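Local coordinates for protein necrotic enteritis toxin B (PDB 4I0N) that probably acts as a secreted pore-forming toxin of the alpha-hemolysin type, inserting a beta-barrel into target membranes, at residues 68-73 / 204-209. Numbering follows the deposited sequence.
Sequences KQIFGS and KNFTDD
Ile70 of the short strand 69-72 packs against the ring of Phe206, and this pair makes the apolar half of the contact with loop segment 204-209. The branch methyl CG2 of Ile70 comes at an oblique angle to the ring, 3.8 Å from Phe206 CD2, while CG1 lies 3.9 Å from the same CD2. The CD1 methyl continues past the ring to the base of the phenylalanine, 4.0 Å from Phe206 CB. The isoleucine and the phenylalanine thus lie alongside each other, pointing opposite ways. Ile70 chi1 (-75°) sets CG2 anti to the backbone N, where it meets the ring. The carbonyl O of Phe71 lies at the ring edge, near its plane, 4.2 Å from Phe206 CE2. Phe206 is buried, and Met79 of strand 76-92 and Leu252 of strand 236-255 also touch it.

Toward Lys68 the contact becomes polar and more open. Here the lysine chain turns at chi3 (86°) and delivers NZ to Asp209 OD1, forming a salt bridge of 2.7 Å. NZ meets the oxygen from above the carboxylate, 45° out of its plane, and stays 3.9 Å from Asp209 OD2, so the grip is one-sided. A water accepts from Lys68 NZ at 3.1 Å and donates to the carbonyl O of Thr207, filling in between lysine and loop. A magnesium ion lies about 4 Å from the Asp209 side chain and may help to balance its charge.

Strand 69-72 pairs antiparallel with strand 76-92, and the loop preceding helix 214-217 lies against this hairpin through a buried aromatic ring and a partly exposed, water-linked ion pair. The contact sits about 25 Å from the centre of the elongated chain, toward one end, consistent with the rim domain of alpha-hemolysin-type toxins.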
loop_
_atom_site.group_PDB
_atom_site.type_symbol
_atom_site.label_atom_id
_atom_site.label_comp_id
_atom_site.label_asym_id
_atom_site.label_seq_id
_atom_site.Cartn_x
_atom_site.Cartn_y
_atom_site.Cartn_z
ATOM N N LYS A 68 12.358 7.266 -7.808
ATOM C CA LYS A 68 12.667 7.314 -9.242
ATOM C C LYS A 68 13.986 8.041 -9.439
ATOM O O LYS A 68 14.211 9.086 -8.839
ATOM C CB LYS A 68 11.591 8.069 -10.019
ATOM C CG LYS A 68 11.751 7.937 -11.527
ATOM C CD LYS A 68 11.225 9.168 -12.276
ATOM C CE LYS A 68 12.257 10.240 -12.391
ATOM N NZ LYS A 68 11.774 11.380 -13.193
ATOM N N GLN A 69 14.850 7.487 -10.282
ATOM C CA GLN A 69 16.202 8.043 -10.469
ATOM C C GLN A 69 16.554 7.917 -11.926
ATOM O O GLN A 69 16.201 6.929 -12.543
ATOM C CB GLN A 69 17.237 7.246 -9.654
ATOM C CG GLN A 69 17.038 7.350 -8.173
ATOM C CD GLN A 69 18.088 6.653 -7.351
ATOM O OE1 GLN A 69 19.024 6.047 -7.874
ATOM N NE2 GLN A 69 17.943 6.740 -6.038
ATOM N N ILE A 70 17.287 8.895 -12.454
ATOM C CA ILE A 70 17.729 8.846 -13.843
ATOM C C ILE A 70 19.238 9.008 -13.886
ATOM O O ILE A 70 19.795 9.839 -13.150
ATOM C CB ILE A 70 17.029 9.939 -14.685
ATOM C CG1 ILE A 70 15.574 9.531 -14.966
ATOM C CG2 ILE A 70 17.818 10.247 -15.997
ATOM C CD1 ILE A 70 14.708 10.682 -15.453
ATOM N N PHE A 71 19.896 8.186 -14.710
ATOM C CA PHE A 71 21.337 8.300 -14.949
ATOM C C PHE A 71 21.550 8.252 -16.452
ATOM O O PHE A 71 20.660 7.822 -17.209
ATOM C CB PHE A 71 22.125 7.162 -14.282
ATOM C CG PHE A 71 21.788 6.949 -12.831
ATOM C CD1 PHE A 71 22.591 7.476 -11.834
ATOM C CD2 PHE A 71 20.656 6.219 -12.465
ATOM C CE1 PHE A 71 22.272 7.271 -10.470
ATOM C CE2 PHE A 71 20.334 6.017 -11.121
ATOM C CZ PHE A 71 21.145 6.545 -10.125
ATOM N N GLY A 72 22.709 8.703 -16.904
ATOM C CA GLY A 72 22.999 8.538 -18.312
ATOM C C GLY A 72 23.982 9.524 -18.892
ATOM O O GLY A 72 24.607 10.329 -18.180
ATOM N N SER A 73 24.096 9.448 -20.208
ATOM C CA SER A 73 25.151 10.092 -20.962
ATOM C C SER A 73 24.604 10.283 -22.367
ATOM O O SER A 73 23.401 10.075 -22.601
ATOM C CB SER A 73 26.365 9.169 -21.003
ATOM O OG SER A 73 25.966 7.909 -21.512
ATOM N N LYS A 204 18.524 12.755 -20.827
ATOM C CA LYS A 204 17.514 13.756 -21.108
ATOM C C LYS A 204 16.360 13.190 -21.929
ATOM O O LYS A 204 15.521 13.959 -22.421
ATOM C CB LYS A 204 18.130 14.949 -21.853
ATOM C CG LYS A 204 19.151 15.743 -21.045
ATOM C CD LYS A 204 18.578 16.098 -19.682
ATOM N N ASN A 205 16.310 11.861 -22.066
ATOM C CA ASN A 205 15.355 11.245 -22.996
ATOM C C ASN A 205 14.268 10.389 -22.352
ATOM O O ASN A 205 13.689 9.524 -23.006
ATOM C CB ASN A 205 16.050 10.441 -24.102
ATOM C CG ASN A 205 15.130 10.229 -25.312
ATOM O OD1 ASN A 205 14.285 11.080 -25.593
ATOM N ND2 ASN A 205 15.275 9.101 -26.010
ATOM N N PHE A 206 13.996 10.654 -21.077
ATOM C CA PHE A 206 12.938 9.974 -20.363
ATOM C C PHE A 206 11.750 10.904 -20.161
ATOM O O PHE A 206 11.914 12.133 -20.089
ATOM C CB PHE A 206 13.464 9.471 -19.016
ATOM C CG PHE A 206 14.514 8.402 -19.145
ATOM C CD1 PHE A 206 14.170 7.123 -19.583
ATOM C CD2 PHE A 206 15.843 8.668 -18.806
ATOM C CE1 PHE A 206 15.135 6.120 -19.701
ATOM C CE2 PHE A 206 16.823 7.676 -18.935
ATOM C CZ PHE A 206 16.473 6.404 -19.376
ATOM N N THR A 207 10.558 10.311 -20.094
ATOM C CA THR A 207 9.316 11.038 -19.793
ATOM C C THR A 207 9.512 12.032 -18.632
ATOM O O THR A 207 10.018 11.656 -17.575
ATOM C CB THR A 207 8.194 10.022 -19.434
ATOM O OG1 THR A 207 8.106 9.048 -20.471
ATOM C CG2 THR A 207 6.836 10.700 -19.269
ATOM N N ASP A 208 9.114 13.291 -18.834
ATOM C CA ASP A 208 9.124 14.307 -17.767
ATOM C C ASP A 208 8.249 13.893 -16.589
ATOM O O ASP A 208 7.229 13.230 -16.792
ATOM C CB ASP A 208 8.612 15.650 -18.306
ATOM C CG ASP A 208 9.528 16.249 -19.356
ATOM O OD1 ASP A 208 10.744 15.957 -19.319
ATOM O OD2 ASP A 208 9.030 17.021 -20.221
ATOM N N ASP A 209 8.633 14.299 -15.377
ATOM C CA ASP A 209 7.857 14.001 -14.158
ATOM C C ASP A 209 6.385 14.347 -14.255
ATOM O O ASP A 209 5.548 13.572 -13.820
ATOM C CB ASP A 209 8.405 14.721 -12.928
ATOM C CG ASP A 209 9.587 14.018 -12.293
ATOM O OD1 ASP A 209 9.633 12.771 -12.218
ATOM O OD2 ASP A 209 10.475 14.749 -11.842
HETATM O O HOH W 1 11.423 9.978 -15.897
#